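PDB 7AHB: phthiocerol synthesis polyketide synthase type I PpsC from Mycobacterium tuberculosis, which probably selects an extender-unit acyl group with its acyltransferase domain and loads it onto the acyl carrier protein during phthiocerol lipid synthesis. Local coordinates for residues S54-Q59 and G136-E141; I109-I114 and V159-S164; R165-L170 and I235-H240; E195-I200 and V208-P213. All coordinates share one frame; numbering follows the deposited sequence.

Contact 1: residues S54-Q59 and G136-E141; sequences SGRGSQ and GHSMGE
Gly55 donates its backbone N-H to ND1 of His137 across 3.3 Å, a bent bond that enters 27° out of the imidazole plane. The ring is brought there by chi1 of 169°, which sets CG anti to the backbone N of His137. Meanwhile His137 O comes close to the same Gly55 N but at a poor angle, and instead takes the backbone N-H of Gly140 at 2.9 Å. With glycines at both positions the two chains draw close, Gly55 CA lying 4.3 Å from Gly140 CA. Arg56 follows a curled path, bent at chi2 and chi3. Its NH1 arrives at the edge of the His137 ring, 3.9 Å from CE1, with the guanidinium and imidazole planes 61° apart. NH2 stands 3.0 Å from Ser138 OG, near the guanidinium plane; that hydroxyl is also hydrogen-bonded to His240 NE2. Ser54 OG accepts almost straight from Arg56 N, two residues on, which makes an ST turn. Ser138 has a positive phi at the centre of a Gly-His-Ser-Met-Gly sequence, consistent with the nucleophile elbow of acyltransferases. The two loops leave neighbouring parallel strands 49-53 and 133-136; Arg56 and His137 touch Ile200 of strand 197-201, Met139 rests on helix 153-167, and helix 141-147 continues from the elbow.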
loop_
_atom_site.group_PDB
_atom_site.type_symbol
_atom_site.label_atom_id
_atom_site.label_comp_id
_atom_site.label_asym_id
_atom_site.label_seq_id
_atom_site.Cartn_x
_atom_site.Cartn_y
_atom_site.Cartn_z
ATOM N N SER A 54 1.829 -1.144 -0.066
ATOM C CA SER A 54 1.574 0.145 -0.671
ATOM C C SER A 54 0.125 0.241 -1.120
ATOM O O SER A 54 -0.541 -0.763 -1.388
ATOM C CB SER A 54 2.498 0.364 -1.863
ATOM O OG SER A 54 2.176 1.572 -2.509
ATOM N N GLY A 55 -0.351 1.466 -1.215
ATOM C CA GLY A 55 -1.697 1.738 -1.657
ATOM C C GLY A 55 -1.831 2.070 -3.121
ATOM O O GLY A 55 -2.948 2.274 -3.612
ATOM N N ARG A 56 -0.728 2.132 -3.850
ATOM C CA ARG A 56 -0.761 2.517 -5.253
ATOM C C ARG A 56 -0.652 1.290 -6.148
ATOM O O ARG A 56 0.176 0.401 -5.915
ATOM C CB ARG A 56 0.375 3.488 -5.589
ATOM C CG ARG A 56 0.235 4.927 -5.068
ATOM C CD ARG A 56 -1.051 5.635 -5.556
ATOM N NE ARG A 56 -2.117 5.503 -4.542
ATOM C CZ ARG A 56 -2.085 6.062 -3.315
ATOM N NH1 ARG A 56 -1.040 6.812 -2.954
ATOM N NH2 ARG A 56 -3.098 5.873 -2.441
ATOM N N GLY A 57 -1.480 1.254 -7.191
ATOM C CA GLY A 57 -1.324 0.249 -8.229
ATOM C C GLY A 57 -0.168 0.630 -9.132
ATOM O O GLY A 57 -0.057 1.782 -9.560
ATOM N N SER A 58 0.710 -0.340 -9.413
ATOM C CA SER A 58 1.931 -0.064 -10.160
ATOM C C SER A 58 2.156 -1.132 -11.216
ATOM O O SER A 58 3.286 -1.573 -11.454
ATOM C CB SER A 58 3.138 0.028 -9.228
ATOM O OG SER A 58 2.776 0.636 -7.997
ATOM N N GLN A 59 1.078 -1.566 -11.862
ATOM C CA GLN A 59 1.190 -2.594 -12.884
ATOM C C GLN A 59 2.200 -2.193 -13.951
ATOM O O GLN A 59 2.275 -1.030 -14.364
ATOM C CB GLN A 59 -0.173 -2.837 -13.520
ATOM C CG GLN A 59 -0.727 -1.614 -14.262
ATOM C CD GLN A 59 -2.159 -1.840 -14.726
ATOM O OE1 GLN A 59 -2.500 -2.932 -15.255
ATOM N NE2 GLN A 59 -3.021 -0.842 -14.494
ATOM N N GLY A 136 0.272 -1.074 6.582
ATOM C CA GLY A 136 -0.489 -0.768 5.385
ATOM C C GLY A 136 -0.553 0.725 5.078
ATOM O O GLY A 136 -0.957 1.529 5.914
ATOM N N HIS A 137 -0.106 1.091 3.889
ATOM C CA HIS A 137 -0.082 2.461 3.379
ATOM C C HIS A 137 -1.334 2.663 2.541
ATOM O O HIS A 137 -1.533 1.961 1.553
ATOM C CB HIS A 137 1.195 2.655 2.560
ATOM C CG HIS A 137 1.256 3.910 1.748
ATOM N ND1 HIS A 137 0.524 4.083 0.592
ATOM C CD2 HIS A 137 2.043 5.006 1.860
ATOM C CE1 HIS A 137 0.815 5.257 0.060
ATOM N NE2 HIS A 137 1.730 5.838 0.814
ATOM N N SER A 138 -2.183 3.593 2.959
ATOM C CA SER A 138 -3.428 3.921 2.270
ATOM C C SER A 138 -4.210 2.624 2.049
ATOM O O SER A 138 -4.356 1.818 2.982
ATOM C CB SER A 138 -3.083 4.722 0.998
ATOM O OG SER A 138 -4.242 4.951 0.223
ATOM N N MET A 139 -4.730 2.374 0.854
ATOM C CA MET A 139 -5.587 1.211 0.674
ATOM C C MET A 139 -4.829 -0.096 0.897
ATOM O O MET A 139 -5.448 -1.143 1.068
ATOM C CB MET A 139 -6.208 1.183 -0.732
ATOM C CG MET A 139 -6.567 2.519 -1.345
ATOM S SD MET A 139 -7.925 3.520 -0.607
ATOM C CE MET A 139 -7.586 5.046 -1.454
ATOM N N GLY A 140 -3.504 -0.063 0.881
ATOM C CA GLY A 140 -2.721 -1.235 1.217
ATOM C C GLY A 140 -2.950 -1.774 2.620
ATOM O O GLY A 140 -2.485 -2.880 2.917
ATOM N N GLU A 141 -3.650 -1.031 3.481
ATOM C CA GLU A 141 -3.948 -1.533 4.815
ATOM C C GLU A 141 -4.924 -2.705 4.776
ATOM O O GLU A 141 -4.964 -3.500 5.717
ATOM C CB GLU A 141 -4.503 -0.401 5.690
ATOM C CG GLU A 141 -4.719 -0.779 7.119
ATOM C CD GLU A 141 -4.507 0.355 8.113
ATOM O OE1 GLU A 141 -3.367 0.875 8.269
ATOM O OE2 GLU A 141 -5.515 0.737 8.735
#

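Contact 2: residues I109-I114 and V159-S164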
loop_
_atom_site.group_PDB
_atom_site.type_symbol
_atom_site.label_atom_id
_atom_site.label_comp_id
_atom_site.label_asym_id
_atom_site.label_seq_id
_atom_site.Cartn_x
_atom_site.Cartn_y
_atom_site.Cartn_z
ATOM N N ILE A 109 -7.956 -2.121 -10.936
ATOM C CA ILE A 109 -6.664 -1.696 -10.388
ATOM C C ILE A 109 -6.537 -2.086 -8.915
ATOM O O ILE A 109 -5.525 -2.657 -8.492
ATOM C CB ILE A 109 -6.472 -0.178 -10.598
ATOM C CG1 ILE A 109 -6.192 0.109 -12.076
ATOM C CG2 ILE A 109 -5.359 0.347 -9.740
ATOM C CD1 ILE A 109 -6.242 1.598 -12.447
ATOM N N GLN A 110 -7.542 -1.757 -8.105
ATOM C CA GLN A 110 -7.458 -2.059 -6.677
ATOM C C GLN A 110 -7.528 -3.567 -6.412
ATOM O O GLN A 110 -6.780 -4.103 -5.571
ATOM C CB GLN A 110 -8.577 -1.321 -5.921
ATOM C CG GLN A 110 -8.389 0.202 -5.824
ATOM C CD GLN A 110 -9.148 0.822 -4.602
ATOM O OE1 GLN A 110 -9.602 0.106 -3.667
ATOM N NE2 GLN A 110 -9.266 2.161 -4.601
ATOM N N LEU A 111 -8.441 -4.259 -7.089
ATOM C CA LEU A 111 -8.567 -5.701 -6.892
ATOM C C LEU A 111 -7.301 -6.429 -7.344
ATOM O O LEU A 111 -6.800 -7.322 -6.645
ATOM C CB LEU A 111 -9.788 -6.222 -7.648
ATOM C CG LEU A 111 -11.139 -5.943 -6.995
ATOM C CD1 LEU A 111 -12.281 -6.161 -7.941
ATOM C CD2 LEU A 111 -11.245 -6.841 -5.728
ATOM N N GLY A 112 -6.792 -6.084 -8.536
ATOM C CA GLY A 112 -5.538 -6.662 -8.993
ATOM C C GLY A 112 -4.388 -6.432 -8.027
ATOM O O GLY A 112 -3.556 -7.317 -7.807
ATOM N N LEU A 113 -4.302 -5.229 -7.464
ATOM C CA LEU A 113 -3.201 -4.918 -6.565
ATOM C C LEU A 113 -3.220 -5.812 -5.327
ATOM O O LEU A 113 -2.193 -6.368 -4.926
ATOM C CB LEU A 113 -3.276 -3.452 -6.161
ATOM C CG LEU A 113 -2.300 -3.003 -5.081
ATOM C CD1 LEU A 113 -0.856 -3.258 -5.540
ATOM C CD2 LEU A 113 -2.518 -1.522 -4.689
ATOM N N ILE A 114 -4.384 -5.991 -4.718
ATOM C CA ILE A 114 -4.391 -6.796 -3.500
ATOM C C ILE A 114 -4.078 -8.251 -3.827
ATOM O O ILE A 114 -3.433 -8.953 -3.039
ATOM C CB ILE A 114 -5.717 -6.645 -2.731
ATOM C CG1 ILE A 114 -5.660 -7.458 -1.419
ATOM C CG2 ILE A 114 -6.890 -7.063 -3.572
ATOM C CD1 ILE A 114 -6.677 -7.063 -0.383
ATOM N N VAL A 159 -13.751 -6.086 0.884
ATOM C CA VAL A 159 -13.544 -4.677 1.207
ATOM C C VAL A 159 -13.071 -3.926 -0.028
ATOM O O VAL A 159 -13.520 -2.811 -0.315
ATOM C CB VAL A 159 -12.533 -4.515 2.361
ATOM C CG1 VAL A 159 -12.214 -3.056 2.552
ATOM C CG2 VAL A 159 -13.076 -5.142 3.642
ATOM N N THR A 160 -12.103 -4.510 -0.742
ATOM C CA THR A 160 -11.555 -3.864 -1.928
ATOM C C THR A 160 -12.617 -3.679 -2.996
ATOM O O THR A 160 -12.714 -2.598 -3.588
ATOM C CB THR A 160 -10.385 -4.676 -2.468
ATOM O OG1 THR A 160 -9.423 -4.830 -1.415
ATOM C CG2 THR A 160 -9.730 -3.994 -3.616
ATOM N N ALA A 161 -13.457 -4.698 -3.202
ATOM C CA ALA A 161 -14.506 -4.636 -4.217
ATOM C C ALA A 161 -15.525 -3.549 -3.907
ATOM O O ALA A 161 -15.906 -2.770 -4.791
ATOM C CB ALA A 161 -15.214 -5.981 -4.322
ATOM N N VAL A 162 -15.984 -3.492 -2.654
ATOM C CA VAL A 162 -16.969 -2.491 -2.257
ATOM C C VAL A 162 -16.380 -1.091 -2.398
ATOM O O VAL A 162 -16.934 -0.228 -3.081
ATOM C CB VAL A 162 -17.446 -2.747 -0.815
ATOM C CG1 VAL A 162 -18.270 -1.569 -0.318
ATOM C CG2 VAL A 162 -18.249 -4.048 -0.719
ATOM N N ARG A 163 -15.246 -0.843 -1.736
ATOM C CA ARG A 163 -14.661 0.494 -1.737
ATOM C C ARG A 163 -14.377 0.960 -3.153
ATOM O O ARG A 163 -14.704 2.094 -3.516
ATOM C CB ARG A 163 -13.373 0.528 -0.914
ATOM C CG ARG A 163 -12.703 1.913 -0.894
ATOM C CD ARG A 163 -11.275 1.804 -0.331
ATOM N NE ARG A 163 -10.491 0.844 -1.111
ATOM C CZ ARG A 163 -9.633 -0.026 -0.590
ATOM N NH1 ARG A 163 -9.385 -0.054 0.733
ATOM N NH2 ARG A 163 -8.989 -0.836 -1.401
ATOM N N SER A 164 -13.759 0.094 -3.970
ATOM C CA SER A 164 -13.384 0.500 -5.325
ATOM C C SER A 164 -14.606 0.762 -6.196
ATOM O O SER A 164 -14.575 1.653 -7.053
ATOM C CB SER A 164 -12.473 -0.544 -5.973
ATOM O OG SER A 164 -13.129 -1.756 -6.207
#
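Gln110 and Arg163 meet at about a right angle, the amide and guanidinium planes turned 51° apart. Arg163 approaches side-on, and both NE and NH2 direct hydrogens to the single atom Gln110 OE1, which lies in the guanidinium plane at its edge. The NE bond, 2.8 Å to OE1, runs in the carbonyl plane on a lone pair, whereas NH2 sits above that plane; its separation from OE1 is unusually short, so the exact length is doubtful. Two N-H donors on this atom identify it as the oxygen and probably fix the rotation of the amide. An extended Gln110 chain reaches across, while a bend at chi3 (57°) swings the guanidinium back toward it. The segments belong to helices 106-126 and 153-167, packed nearly antiparallel: their short axes are 9.1 Å apart and inclined at 160°. Thr160 sits at the centre of the interface. Its CG2 presses on the first helix, 3.7 Å from Gln110 CB and 3.9 Å from Leu111 CD2, and Leu111 and Thr160 point from their own helices past one another, running antiparallel. OG1 is hydrogen-bonded to Gly156 O of its own helix and also touches Ile114 CD1 at 3.7 Å. Beside them Ser164 CB backs the Gln110 amide, 3.7 Å from OE1, as its OG bonds Thr160 O at 2.8 Å. Val142 of helix 141-147 touches Ile114, Thr160 and Arg163.

Contact 3: residues R165-L170 and I235-H240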
loop_
_atom_site.group_PDB
_atom_site.type_symbol
_atom_site.label_atom_id
_atom_site.label_comp_id
_atom_site.label_asym_id
_atom_site.label_seq_id
_atom_site.Cartn_x
_atom_site.Cartn_y
_atom_site.Cartn_z
ATOM N N ARG A 165 -15.688 0.010 -6.003
ATOM C CA ARG A 165 -16.903 0.293 -6.760
ATOM C C ARG A 165 -17.508 1.632 -6.357
ATOM O O ARG A 165 -18.064 2.349 -7.204
ATOM C CB ARG A 165 -17.930 -0.814 -6.560
ATOM C CG ARG A 165 -19.168 -0.622 -7.417
ATOM C CD ARG A 165 -20.452 -0.793 -6.606
ATOM N NE ARG A 165 -20.512 -2.094 -5.947
ATOM C CZ ARG A 165 -20.542 -2.279 -4.629
ATOM N NH1 ARG A 165 -20.517 -1.242 -3.800
ATOM N NH2 ARG A 165 -20.579 -3.523 -4.140
ATOM N N LEU A 166 -17.450 1.958 -5.064
ATOM C CA LEU A 166 -17.932 3.247 -4.590
ATOM C C LEU A 166 -17.096 4.410 -5.122
ATOM O O LEU A 166 -17.634 5.489 -5.350
ATOM C CB LEU A 166 -17.946 3.269 -3.057
ATOM C CG LEU A 166 -18.909 2.259 -2.411
ATOM C CD1 LEU A 166 -18.861 2.322 -0.908
ATOM C CD2 LEU A 166 -20.337 2.539 -2.892
ATOM N N MET A 167 -15.797 4.228 -5.286
ATOM C CA MET A 167 -14.934 5.278 -5.781
ATOM C C MET A 167 -14.937 5.396 -7.290
ATOM O O MET A 167 -14.648 6.483 -7.795
ATOM C CB MET A 167 -13.509 5.031 -5.273
ATOM C CG MET A 167 -13.368 5.161 -3.752
ATOM S SD MET A 167 -11.759 4.638 -3.107
ATOM C CE MET A 167 -10.719 5.878 -3.862
ATOM N N ALA A 168 -15.278 4.337 -8.006
ATOM C CA ALA A 168 -15.193 4.373 -9.463
ATOM C C ALA A 168 -15.960 5.519 -10.100
ATOM O O ALA A 168 -15.420 6.140 -11.034
ATOM C CB ALA A 168 -15.682 3.037 -10.021
ATOM N N PRO A 169 -17.193 5.837 -9.692
ATOM C CA PRO A 169 -17.911 6.938 -10.358
ATOM C C PRO A 169 -17.201 8.275 -10.247
ATOM O O PRO A 169 -17.483 9.175 -11.047
ATOM C CB PRO A 169 -19.273 6.957 -9.648
ATOM C CG PRO A 169 -19.422 5.578 -9.064
ATOM C CD PRO A 169 -18.022 5.154 -8.680
ATOM N N LEU A 170 -16.289 8.427 -9.283
ATOM C CA LEU A 170 -15.536 9.655 -9.068
ATOM C C LEU A 170 -14.319 9.795 -9.974
ATOM O O LEU A 170 -13.718 10.883 -10.015
ATOM C CB LEU A 170 -15.070 9.727 -7.612
ATOM C CG LEU A 170 -16.218 9.760 -6.604
ATOM C CD1 LEU A 170 -15.702 9.693 -5.153
ATOM C CD2 LEU A 170 -17.030 11.026 -6.843
ATOM N N ILE A 235 -3.003 8.512 -10.011
ATOM C CA ILE A 235 -4.283 8.151 -9.414
ATOM C C ILE A 235 -5.305 9.151 -9.909
ATOM O O ILE A 235 -4.978 10.309 -10.161
ATOM C CB ILE A 235 -4.194 8.108 -7.865
ATOM C CG1 ILE A 235 -5.436 7.434 -7.282
ATOM C CG2 ILE A 235 -4.051 9.511 -7.284
ATOM C CD1 ILE A 235 -5.425 7.339 -5.758
ATOM N N GLU A 236 -6.541 8.684 -10.109
ATOM C CA GLU A 236 -7.586 9.501 -10.719
ATOM C C GLU A 236 -8.772 9.712 -9.783
ATOM O O GLU A 236 -9.872 10.037 -10.250
ATOM C CB GLU A 236 -8.035 8.876 -12.051
ATOM C CG GLU A 236 -6.862 8.549 -13.005
ATOM C CD GLU A 236 -5.978 9.750 -13.317
ATOM O OE1 GLU A 236 -6.537 10.852 -13.485
ATOM O OE2 GLU A 236 -4.725 9.596 -13.348
ATOM N N VAL A 237 -8.559 9.556 -8.471
ATOM C CA VAL A 237 -9.501 9.962 -7.435
ATOM C C VAL A 237 -8.710 10.640 -6.321
ATOM O O VAL A 237 -7.476 10.593 -6.283
ATOM C CB VAL A 237 -10.307 8.788 -6.858
ATOM C CG1 VAL A 237 -11.424 8.384 -7.853
ATOM C CG2 VAL A 237 -9.418 7.612 -6.522
ATOM N N ALA A 238 -9.460 11.226 -5.374
ATOM C CA ALA A 238 -8.869 12.002 -4.277
ATOM C C ALA A 238 -9.202 11.349 -2.940
ATOM O O ALA A 238 -10.084 11.822 -2.209
ATOM C CB ALA A 238 -9.360 13.461 -4.282
ATOM N N PRO A 239 -8.557 10.243 -2.595
ATOM C CA PRO A 239 -8.794 9.637 -1.286
ATOM C C PRO A 239 -8.135 10.481 -0.208
ATOM O O PRO A 239 -7.378 11.413 -0.491
ATOM C CB PRO A 239 -8.134 8.274 -1.405
ATOM C CG PRO A 239 -6.974 8.539 -2.345
ATOM C CD PRO A 239 -7.525 9.512 -3.354
ATOM N N HIS A 240 -8.432 10.143 1.045
ATOM C CA HIS A 240 -7.832 10.831 2.191
ATOM C C HIS A 240 -8.114 12.332 2.126
ATOM O O HIS A 240 -7.216 13.167 2.268
ATOM C CB HIS A 240 -6.333 10.538 2.251
ATOM C CG HIS A 240 -6.010 9.094 2.034
ATOM N ND1 HIS A 240 -6.457 8.100 2.880
ATOM C CD2 HIS A 240 -5.354 8.467 1.030
ATOM C CE1 HIS A 240 -6.081 6.925 2.409
ATOM N NE2 HIS A 240 -5.381 7.121 1.308
#
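Met167 drives its terminal methyl into Val237: CE lies 3.4 Å from CG2, tighter than ordinary van der Waals contact, and the two side chains cross nearly perpendicularly. The methionine chain is extended up to SD, then a turn at chi3 of 65° sets CE against the valine. CE also brushes Pro239 CB at 4.3 Å, so one methyl serves two residues of the 235-240 loop. Val237 divides its branches, CG2 taking Met167 CE while CG1 reaches the end of the helix and the 3-10 turn after it, 3.7 Å from Met167 O and 3.9 Å from Leu170 CB. Toward Leu170 and Glu236, both partly exposed, the fit is looser. Leu170 O stays 3.9 Å from Glu236 O, and the Glu236 carboxylate leads away to a salt bridge with Arg232. Pro169, on the outer side of the turn, is exposed. The contact joins the C-terminal end of helix 153-167 to the loop after strand 230-232, which carries on to His240 near the probable nucleophile elbow. Methyl and methylene groups carry the contact without directional bonds; shape and burial hold it, and polar anchoring of the loop comes from elsewhere, as from Ser210 OG on Pro239 O.

Contact 4: residues E195-I200 and V208-P213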
loop_
_atom_site.group_PDB
_atom_site.type_symbol
_atom_site.label_atom_id
_atom_site.label_comp_id
_atom_site.label_asym_id
_atom_site.label_seq_id
_atom_site.Cartn_x
_atom_site.Cartn_y
_atom_site.Cartn_z
ATOM N N GLU A 195 -10.711 22.723 -0.420
ATOM C CA GLU A 195 -11.018 21.464 -1.080
ATOM C C GLU A 195 -9.822 20.525 -1.155
ATOM O O GLU A 195 -9.995 19.355 -1.502
ATOM C CB GLU A 195 -11.546 21.733 -2.502
ATOM C CG GLU A 195 -12.844 22.549 -2.511
ATOM C CD GLU A 195 -13.338 22.869 -3.897
ATOM O OE1 GLU A 195 -13.224 22.020 -4.789
ATOM O OE2 GLU A 195 -13.837 23.991 -4.102
ATOM N N VAL A 196 -8.626 20.998 -0.828
ATOM C CA VAL A 196 -7.409 20.191 -0.877
ATOM C C VAL A 196 -7.033 19.801 0.538
ATOM O O VAL A 196 -7.104 20.642 1.450
ATOM C CB VAL A 196 -6.260 20.962 -1.547
ATOM C CG1 VAL A 196 -4.978 20.165 -1.488
ATOM C CG2 VAL A 196 -6.654 21.293 -3.009
ATOM N N SER A 197 -6.620 18.529 0.719
ATOM C CA SER A 197 -6.242 18.008 2.027
ATOM C C SER A 197 -4.794 17.519 2.049
ATOM O O SER A 197 -4.205 17.205 1.014
ATOM C CB SER A 197 -7.159 16.831 2.434
ATOM O OG SER A 197 -6.974 15.746 1.535
ATOM N N LEU A 198 -4.229 17.419 3.256
ATOM C CA LEU A 198 -3.006 16.653 3.460
ATOM C C LEU A 198 -3.408 15.179 3.448
ATOM O O LEU A 198 -4.133 14.728 4.335
ATOM C CB LEU A 198 -2.340 17.036 4.781
ATOM C CG LEU A 198 -0.936 16.484 4.988
ATOM C CD1 LEU A 198 -0.132 17.363 5.962
ATOM C CD2 LEU A 198 -0.983 15.042 5.508
ATOM N N GLY A 199 -2.978 14.435 2.433
ATOM C CA GLY A 199 -3.443 13.069 2.251
ATOM C C GLY A 199 -2.562 12.003 2.861
ATOM O O GLY A 199 -3.066 11.037 3.455
ATOM N N ILE A 200 -1.249 12.164 2.731
ATOM C CA ILE A 200 -0.303 11.179 3.245
ATOM C C ILE A 200 0.855 11.911 3.897
ATOM O O ILE A 200 1.501 12.750 3.260
ATOM C CB ILE A 200 0.227 10.232 2.149
ATOM C CG1 ILE A 200 -0.945 9.512 1.465
ATOM C CG2 ILE A 200 1.213 9.212 2.750
ATOM C CD1 ILE A 200 -0.515 8.508 0.392
ATOM N N VAL A 208 1.959 14.197 0.724
ATOM C CA VAL A 208 1.057 14.046 -0.411
ATOM C C VAL A 208 -0.196 14.853 -0.122
ATOM O O VAL A 208 -0.756 14.763 0.979
ATOM C CB VAL A 208 0.705 12.568 -0.683
ATOM C CG1 VAL A 208 -0.278 12.483 -1.855
ATOM C CG2 VAL A 208 1.961 11.776 -0.985
ATOM N N ILE A 209 -0.633 15.633 -1.112
ATOM C CA ILE A 209 -1.880 16.372 -1.047
ATOM C C ILE A 209 -2.891 15.706 -1.975
ATOM O O ILE A 209 -2.550 15.022 -2.954
ATOM C CB ILE A 209 -1.694 17.859 -1.408
ATOM C CG1 ILE A 209 -1.078 18.007 -2.802
ATOM C CG2 ILE A 209 -0.862 18.555 -0.354
ATOM C CD1 ILE A 209 -1.046 19.498 -3.314
ATOM N N SER A 210 -4.158 15.935 -1.674
ATOM C CA SER A 210 -5.224 15.257 -2.385
ATOM C C SER A 210 -6.355 16.239 -2.618
ATOM O O SER A 210 -6.654 17.049 -1.746
ATOM C CB SER A 210 -5.727 14.023 -1.588
ATOM O OG SER A 210 -6.802 13.430 -2.265
ATOM N N GLY A 211 -6.978 16.169 -3.797
ATOM C CA GLY A 211 -8.099 17.023 -4.080
ATOM C C GLY A 211 -8.395 17.137 -5.568
ATOM O O GLY A 211 -7.899 16.370 -6.397
ATOM N N PRO A 212 -9.234 18.095 -5.923
ATOM C CA PRO A 212 -9.637 18.258 -7.349
ATOM C C PRO A 212 -8.433 18.489 -8.246
ATOM O O PRO A 212 -7.502 19.224 -7.879
ATOM C CB PRO A 212 -10.557 19.481 -7.320
ATOM C CG PRO A 212 -11.052 19.580 -5.893
ATOM C CD PRO A 212 -9.922 19.033 -5.019
ATOM N N PRO A 213 -8.430 17.904 -9.454
ATOM C CA PRO A 213 -7.181 17.891 -10.241
ATOM C C PRO A 213 -6.705 19.261 -10.673
ATOM O O PRO A 213 -5.490 19.472 -10.749
ATOM C CB PRO A 213 -7.528 17.004 -11.448
ATOM C CG PRO A 213 -9.038 16.989 -11.502
ATOM C CD PRO A 213 -9.477 17.057 -10.054
#
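Val196 lies against Ser210 and Ile209 of the neighbouring strand: its CB stands 3.9 Å from Ser210 O, and CG1, anti to the backbone N at chi1 of 175°, meets Ser210 O at 3.5 Å and then Ile209 CB at 4.0 Å, valine and isoleucine crossing obliquely. The other tip, CG2, leans more loosely toward Pro212 CD, and the side chain also packs on Leu215 and Leu219 of helix 213-225. Next door, the Glu195 chain runs square across Pro212 and lays OE1 3.4 Å from CG of the proline ring. Beyond Val196 the backbones form an antiparallel hairpin. Ser197 and Ser210 are a hydrogen-bonded pair: Ser197 N gives to Ser210 O at 2.9 Å, almost along the C=O axis, and Ser210 N returns a bond to Ser197 O. Leu198 and Ile209 form the following non-hydrogen-bonded pair. A classic beta bulge comes next, where Gly199 N (2.7 Å) and Ile200 N (3.2 Å) both bond Val208 O; Val208 N then gives to Ile200 O at an angle of 171°. Ile200 and Val208 run alongside each other on one face, CB to CB 3.7 Å. Strand order and helices 183-189 and 213-225, which cover the face of Leu198 and Ile209, make this four-stranded sheet ferredoxin-like, as in the small subdomain of related acyltransferases. The serine hydroxyls on the Ile200-Val208 face bond the carbonyls of His240 and Pro239. Thus backbone bonds fix the register, apolar side chains seal the Leu198-Ile209 face, and the serines tie the hairpin to the loop bearing His240.

Contacts 1, 3 and 4 meet around the probable active site. The 136-141 loop of contact 1 reaches the 235-240 loop of contact 3 through Ser138 OG and His240 NE2, 2.7 Å apart, probably nucleophile and histidine. Contact 4 is tied to that loop, with Ser197 OG 2.7 Å from His240 O, and faces contact 1 with Ile200 CD1, 3.5 Å from His137 NE2. Thiocyanate, probably from the crystallisation liquor, lies about 3 Å from the His137 side chain and about 4 Å from that of Val208, consistent with a pocket here. Contact 2, about 21 Å from contact 4 between centres, backs the elbow: Arg163 NH2 packs 3.5 Å from Met139 CB. Helix 153-167 serves contacts 2 and 3.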